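GNAT family acetyltransferase (Mycobacterium smegmatis, PDB 6C30) probably transfers an acetyl group from acetyl-coenzyme A to an amino group of a substrate, as RimJ-type N-acetyltransferases of the GNAT family do. Local coordinates at residues I130-L135 and H206-A211; M137-C142 and V169-E174. All coordinates share one frame; numbering follows the deposited sequence.

Contact 1: I130-L135 and H206-A211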
loop_
_atom_site.group_PDB
_atom_site.type_symbol
_atom_site.label_atom_id
_atom_site.label_comp_id
_atom_site.label_asym_id
_atom_site.label_seq_id
_atom_site.Cartn_x
_atom_site.Cartn_y
_atom_site.Cartn_z
ATOM N N ILE A 130 -4.696 14.860 5.717
ATOM C CA ILE A 130 -4.576 13.413 5.889
ATOM C C ILE A 130 -5.762 12.863 6.689
ATOM O O ILE A 130 -6.371 11.868 6.295
ATOM C CB ILE A 130 -3.245 13.030 6.553
ATOM C CG1 ILE A 130 -2.070 13.396 5.633
ATOM C CG2 ILE A 130 -3.221 11.540 6.883
ATOM C CD1 ILE A 130 -0.706 13.206 6.273
ATOM N N ALA A 131 -6.121 13.537 7.774
ATOM C CA ALA A 131 -7.248 13.068 8.580
ATOM C C ALA A 131 -8.572 13.163 7.830
ATOM O O ALA A 131 -9.381 12.253 7.895
ATOM C CB ALA A 131 -7.329 13.831 9.879
ATOM N N THR A 132 -8.790 14.256 7.099
ATOM C CA THR A 132 -10.036 14.365 6.342
ATOM C C THR A 132 -10.103 13.289 5.257
ATOM O O THR A 132 -11.154 12.692 5.051
ATOM C CB THR A 132 -10.214 15.756 5.716
ATOM O OG1 THR A 132 -9.058 16.080 4.935
ATOM C CG2 THR A 132 -10.417 16.808 6.799
ATOM N N ALA A 133 -8.978 13.006 4.606
ATOM C CA ALA A 133 -8.952 11.939 3.613
ATOM C C ALA A 133 -9.222 10.570 4.231
ATOM O O ALA A 133 -9.950 9.757 3.660
ATOM C CB ALA A 133 -7.615 11.921 2.878
ATOM N N ALA A 134 -8.630 10.325 5.396
ATOM C CA ALA A 134 -8.829 9.053 6.082
ATOM C C ALA A 134 -10.288 8.857 6.483
ATOM O O ALA A 134 -10.863 7.783 6.282
ATOM C CB ALA A 134 -7.923 8.961 7.304
ATOM N N LEU A 135 -10.892 9.895 7.050
ATOM C CA LEU A 135 -12.302 9.827 7.402
ATOM C C LEU A 135 -13.191 9.627 6.176
ATOM O O LEU A 135 -14.146 8.845 6.208
ATOM C CB LEU A 135 -12.720 11.094 8.147
ATOM C CG LEU A 135 -12.166 11.211 9.565
ATOM C CD1 LEU A 135 -12.343 12.626 10.054
ATOM C CD2 LEU A 135 -12.874 10.252 10.509
ATOM N N HIS A 206 -17.557 12.581 -0.013
ATOM C CA HIS A 206 -17.634 11.948 -1.321
ATOM C C HIS A 206 -16.818 12.718 -2.352
ATOM O O HIS A 206 -16.124 12.108 -3.162
ATOM C CB HIS A 206 -19.079 11.826 -1.795
ATOM C CG HIS A 206 -19.195 11.290 -3.187
ATOM N ND1 HIS A 206 -18.972 9.964 -3.494
ATOM C CD2 HIS A 206 -19.465 11.909 -4.359
ATOM C CE1 HIS A 206 -19.125 9.785 -4.793
ATOM N NE2 HIS A 206 -19.422 10.950 -5.342
ATOM N N ARG A 207 -16.885 14.046 -2.315
ATOM C CA ARG A 207 -16.134 14.850 -3.272
ATOM C C ARG A 207 -14.636 14.640 -3.083
ATOM O O ARG A 207 -13.886 14.570 -4.053
ATOM C CB ARG A 207 -16.496 16.333 -3.150
ATOM C CG ARG A 207 -17.919 16.634 -3.624
ATOM C CD ARG A 207 -18.195 18.127 -3.775
ATOM N NE ARG A 207 -18.103 18.854 -2.511
ATOM C CZ ARG A 207 -19.089 18.943 -1.624
ATOM N NH1 ARG A 207 -20.244 18.332 -1.846
ATOM N NH2 ARG A 207 -18.907 19.636 -0.508
ATOM N N LEU A 208 -14.202 14.503 -1.833
ATOM C CA LEU A 208 -12.782 14.324 -1.545
ATOM C C LEU A 208 -12.280 13.003 -2.132
ATOM O O LEU A 208 -11.237 12.958 -2.794
ATOM C CB LEU A 208 -12.542 14.378 -0.027
ATOM C CG LEU A 208 -11.113 14.490 0.522
ATOM C CD1 LEU A 208 -11.151 14.880 2.001
ATOM C CD2 LEU A 208 -10.289 13.206 0.346
ATOM N N VAL A 209 -13.020 11.931 -1.883
ATOM C CA VAL A 209 -12.625 10.624 -2.373
ATOM C C VAL A 209 -12.646 10.582 -3.905
ATOM O O VAL A 209 -11.715 10.069 -4.527
ATOM C CB VAL A 209 -13.529 9.522 -1.787
ATOM C CG1 VAL A 209 -13.352 8.224 -2.553
ATOM C CG2 VAL A 209 -13.221 9.320 -0.309
ATOM N N ALA A 210 -13.685 11.148 -4.516
ATOM C CA ALA A 210 -13.791 11.132 -5.978
ATOM C C ALA A 210 -12.631 11.894 -6.610
ATOM O O ALA A 210 -12.017 11.414 -7.561
ATOM C CB ALA A 210 -15.124 11.716 -6.422
ATOM N N ALA A 211 -12.320 13.068 -6.072
ATOM C CA ALA A 211 -11.210 13.865 -6.570
ATOM C C ALA A 211 -9.886 13.147 -6.328
ATOM O O ALA A 211 -8.990 13.175 -7.173
ATOM C CB ALA A 211 -11.198 15.240 -5.914
#

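Contact 2: M137-C142 and V169-E174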
loop_
_atom_site.group_PDB
_atom_site.type_symbol
_atom_site.label_atom_id
_atom_site.label_comp_id
_atom_site.label_asym_id
_atom_site.label_seq_id
_atom_site.Cartn_x
_atom_site.Cartn_y
_atom_site.Cartn_z
ATOM N N MET A 137 -12.413 8.248 3.282
ATOM C CA MET A 137 -12.235 6.866 2.856
ATOM C C MET A 137 -12.981 5.909 3.779
ATOM O O MET A 137 -13.621 4.966 3.328
ATOM C CB MET A 137 -10.749 6.501 2.821
ATOM C CG MET A 137 -10.018 7.052 1.603
ATOM S SD MET A 137 -8.341 6.406 1.436
ATOM C CE MET A 137 -7.485 7.320 2.708
ATOM N N GLY A 138 -12.889 6.154 5.086
ATOM C CA GLY A 138 -13.583 5.318 6.044
ATOM C C GLY A 138 -15.075 5.309 5.795
ATOM O O GLY A 138 -15.714 4.248 5.781
ATOM N N LEU A 139 -15.633 6.503 5.604
ATOM C CA LEU A 139 -17.063 6.635 5.336
ATOM C C LEU A 139 -17.459 5.904 4.067
ATOM O O LEU A 139 -18.460 5.196 4.049
ATOM C CB LEU A 139 -17.464 8.109 5.239
ATOM C CG LEU A 139 -17.429 8.881 6.554
ATOM C CD1 LEU A 139 -17.696 10.356 6.293
ATOM C CD2 LEU A 139 -18.439 8.304 7.552
ATOM N N ASP A 140 -16.687 6.083 2.998
ATOM C CA ASP A 140 -17.037 5.429 1.744
ATOM C C ASP A 140 -17.047 3.916 1.921
ATOM O O ASP A 140 -17.969 3.228 1.485
ATOM C CB ASP A 140 -16.068 5.833 0.635
ATOM C CG ASP A 140 -16.490 5.299 -0.715
ATOM O OD1 ASP A 140 -17.430 5.874 -1.306
ATOM O OD2 ASP A 140 -15.886 4.310 -1.182
ATOM N N HIS A 141 -16.026 3.402 2.596
ATOM C CA HIS A 141 -15.936 1.976 2.847
ATOM C C HIS A 141 -17.094 1.470 3.713
ATOM O O HIS A 141 -17.685 0.428 3.435
ATOM C CB HIS A 141 -14.597 1.654 3.511
ATOM C CG HIS A 141 -14.292 0.195 3.554
ATOM N ND1 HIS A 141 -14.035 -0.539 2.418
ATOM C CD2 HIS A 141 -14.210 -0.672 4.592
ATOM C CE1 HIS A 141 -13.801 -1.795 2.753
ATOM N NE2 HIS A 141 -13.896 -1.903 4.067
ATOM N N CYS A 142 -17.416 2.214 4.765
ATOM C CA CYS A 142 -18.491 1.813 5.670
ATOM C C CYS A 142 -19.853 1.786 4.991
ATOM O O CYS A 142 -20.662 0.903 5.262
ATOM C CB CYS A 142 -18.542 2.747 6.877
ATOM S SG CYS A 142 -17.241 2.414 8.090
ATOM N N VAL A 169 -15.717 17.146 6.593
ATOM C CA VAL A 169 -16.131 16.064 5.705
ATOM C C VAL A 169 -17.634 15.792 5.705
ATOM O O VAL A 169 -18.109 15.017 4.881
ATOM C CB VAL A 169 -15.379 14.741 6.016
ATOM C CG1 VAL A 169 -13.888 14.946 5.861
ATOM C CG2 VAL A 169 -15.706 14.218 7.409
ATOM N N GLY A 170 -18.379 16.417 6.619
ATOM C CA GLY A 170 -19.831 16.322 6.577
ATOM C C GLY A 170 -20.533 15.840 7.832
ATOM O O GLY A 170 -21.755 15.674 7.835
ATOM N N PHE A 171 -19.791 15.621 8.909
ATOM C CA PHE A 171 -20.452 15.217 10.152
ATOM C C PHE A 171 -21.331 16.332 10.720
ATOM O O PHE A 171 -20.934 17.504 10.722
ATOM C CB PHE A 171 -19.413 14.784 11.196
ATOM C CG PHE A 171 -18.847 13.417 10.947
ATOM C CD1 PHE A 171 -19.516 12.291 11.399
ATOM C CD2 PHE A 171 -17.655 13.257 10.254
ATOM C CE1 PHE A 171 -19.006 11.018 11.160
ATOM C CE2 PHE A 171 -17.137 11.994 10.017
ATOM C CZ PHE A 171 -17.815 10.870 10.476
ATOM N N ARG A 172 -22.516 15.946 11.202
ATOM C CA ARG A 172 -23.458 16.844 11.874
ATOM C C ARG A 172 -23.384 16.702 13.384
ATOM O O ARG A 172 -23.363 15.584 13.880
ATOM C CB ARG A 172 -24.899 16.538 11.463
ATOM C CG ARG A 172 -25.216 16.646 9.992
ATOM C CD ARG A 172 -26.617 16.070 9.719
ATOM N NE ARG A 172 -26.603 14.611 9.645
ATOM C CZ ARG A 172 -26.926 13.790 10.645
ATOM N NH1 ARG A 172 -27.313 14.275 11.818
ATOM N NH2 ARG A 172 -26.864 12.477 10.457
ATOM N N GLU A 173 -23.410 17.800 14.127
ATOM C CA GLU A 173 -23.576 17.695 15.584
ATOM C C GLU A 173 -24.976 17.180 15.926
ATOM O O GLU A 173 -25.978 17.735 15.449
ATOM C CB GLU A 173 -23.349 19.046 16.264
ATOM C CG GLU A 173 -21.903 19.514 16.231
ATOM C CD GLU A 173 -21.693 20.805 16.996
ATOM O OE1 GLU A 173 -22.648 21.277 17.652
ATOM O OE2 GLU A 173 -20.577 21.355 16.931
ATOM N N GLU A 174 -25.047 16.136 16.752
ATOM C CA GLU A 174 -26.330 15.571 17.165
ATOM C C GLU A 174 -26.606 15.751 18.645
ATOM O O GLU A 174 -27.756 15.756 19.054
ATOM C CB GLU A 174 -26.403 14.078 16.809
ATOM C CG GLU A 174 -26.544 13.857 15.314
ATOM C CD GLU A 174 -27.005 12.468 14.946
ATOM O OE1 GLU A 174 -26.648 11.505 15.646
ATOM O OE2 GLU A 174 -27.731 12.345 13.940
#

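Contact 1: I130-L135 and H206-A211
A small apolar contact between two helices, made by one leucine and entirely without hydrogen bonds, brings Leu-208 of the C-terminal helix 204-217 against Thr-132 and Ala-133 near the start of helix 130-143. It buries 127 Å² in all, and the nearest CA atoms, those of Ala-133 and Leu-208, are 6.9 Å apart. The CB of Leu-208 already points at helix 130-143, and with CG anti to the backbone N (chi1 -168°) the two methyls are carried across to it, where they divide the work. CD1 meets the first turn at Thr-132, 3.8 Å from Thr-132 O and about as far from Thr-132 OG1, the two side chains crossing at roughly a right angle. CD2 settles on the next residue, 3.8 Å from Ala-133 CA and 3.9 Å from Ala-133 CB, where the short alanine side chain lets the leucine come close to the backbone.

In the GNAT fold, the helix that follows the first of the two splayed parallel strands (114-121, beside 150-155) begins at the loop that in relatives holds the pyrophosphate of acetyl-CoA; helix 130-143 occupies that place. Thr-132 OG1 turns back in a hydrogen bond to Gly-129 O, just ahead of the helix, while its side chain also touches Val-165, His-168 and Val-169 of helix 160-169. Ile-130 and Ala-134 instead pack on strand 88-94.

Contact 2: M137-C142 and V169-E174
Leu-139 of helix 130-143 meets Phe-171 and Val-169 across a buried apolar contact of 104 Å², and its two methyls carry the whole of it. From CB, which points toward 169-174, the chain runs to CG, set beside the backbone N and anti to the carbonyl carbon (chi1 -70°). At CG it forks. CD1 takes the side nearer the end of helix 160-169: it lies 4.5 Å from Val-169 CG2, a loose touch, and 4.1 Å from Phe-171 CE2. CD2 makes the closest approach, 3.9 Å to Phe-171 CZ, coming at the ring obliquely. The branched tip thus spans the outer end of the phenyl ring, with one methyl by CE2 and the other by CZ, as leucine and phenylalanine extend toward each other from opposite directions.

Gly-170 makes the sharp exit from helix 160-169 possible. With phi at 125° it closes the helix in a Schellman motif, after which the chain runs through Phe-171 into strand 172-180. Beyond the apolar patch the chemistry turns ionic: Arg-172 NH1 forms a salt bridge with Glu-174 OE2 at 2.9 Å, nearly straight at 171°, the oxygen lying in the guanidinium plane. Each has a second charged partner, Glu-199 for Arg-172 and Arg-150 for Glu-174.

Helix 160-169 and strand 172-180 belong to the C-terminal half of the GNAT fold. Leu-139 also touches Ile-151 of strand 150-155 and Ile-195 of strand 186-196, while Phe-171 lies on Val-193 and Ile-195, so that helix 130-143, the turn after helix 160-169 and two neighbouring strands of the sheet converge on one apolar cluster.

How the contacts relate
Helix 130-143 serves both contacts, with 130-135 meeting the C-terminal helix in contact 1 and 137-142 meeting the helix-to-strand turn in contact 2. Their centres are 10 Å apart, and they touch where Thr-132 O lies 3.6 Å from Val-169 CG1 and Val-209 CG2 lies 3.8 Å from Met-137 N. Contact 1 is partly buried and joins two helices; contact 2 has all its touching residues buried and ties a helix to the approach of a sheet strand. Both depend on leucine methyls, but one pair rests on backbone atoms and the small side chains of Thr-132 and Ala-133, the other on an aromatic ring. Contact 2 is nested inside the chain loop closed by contact 1.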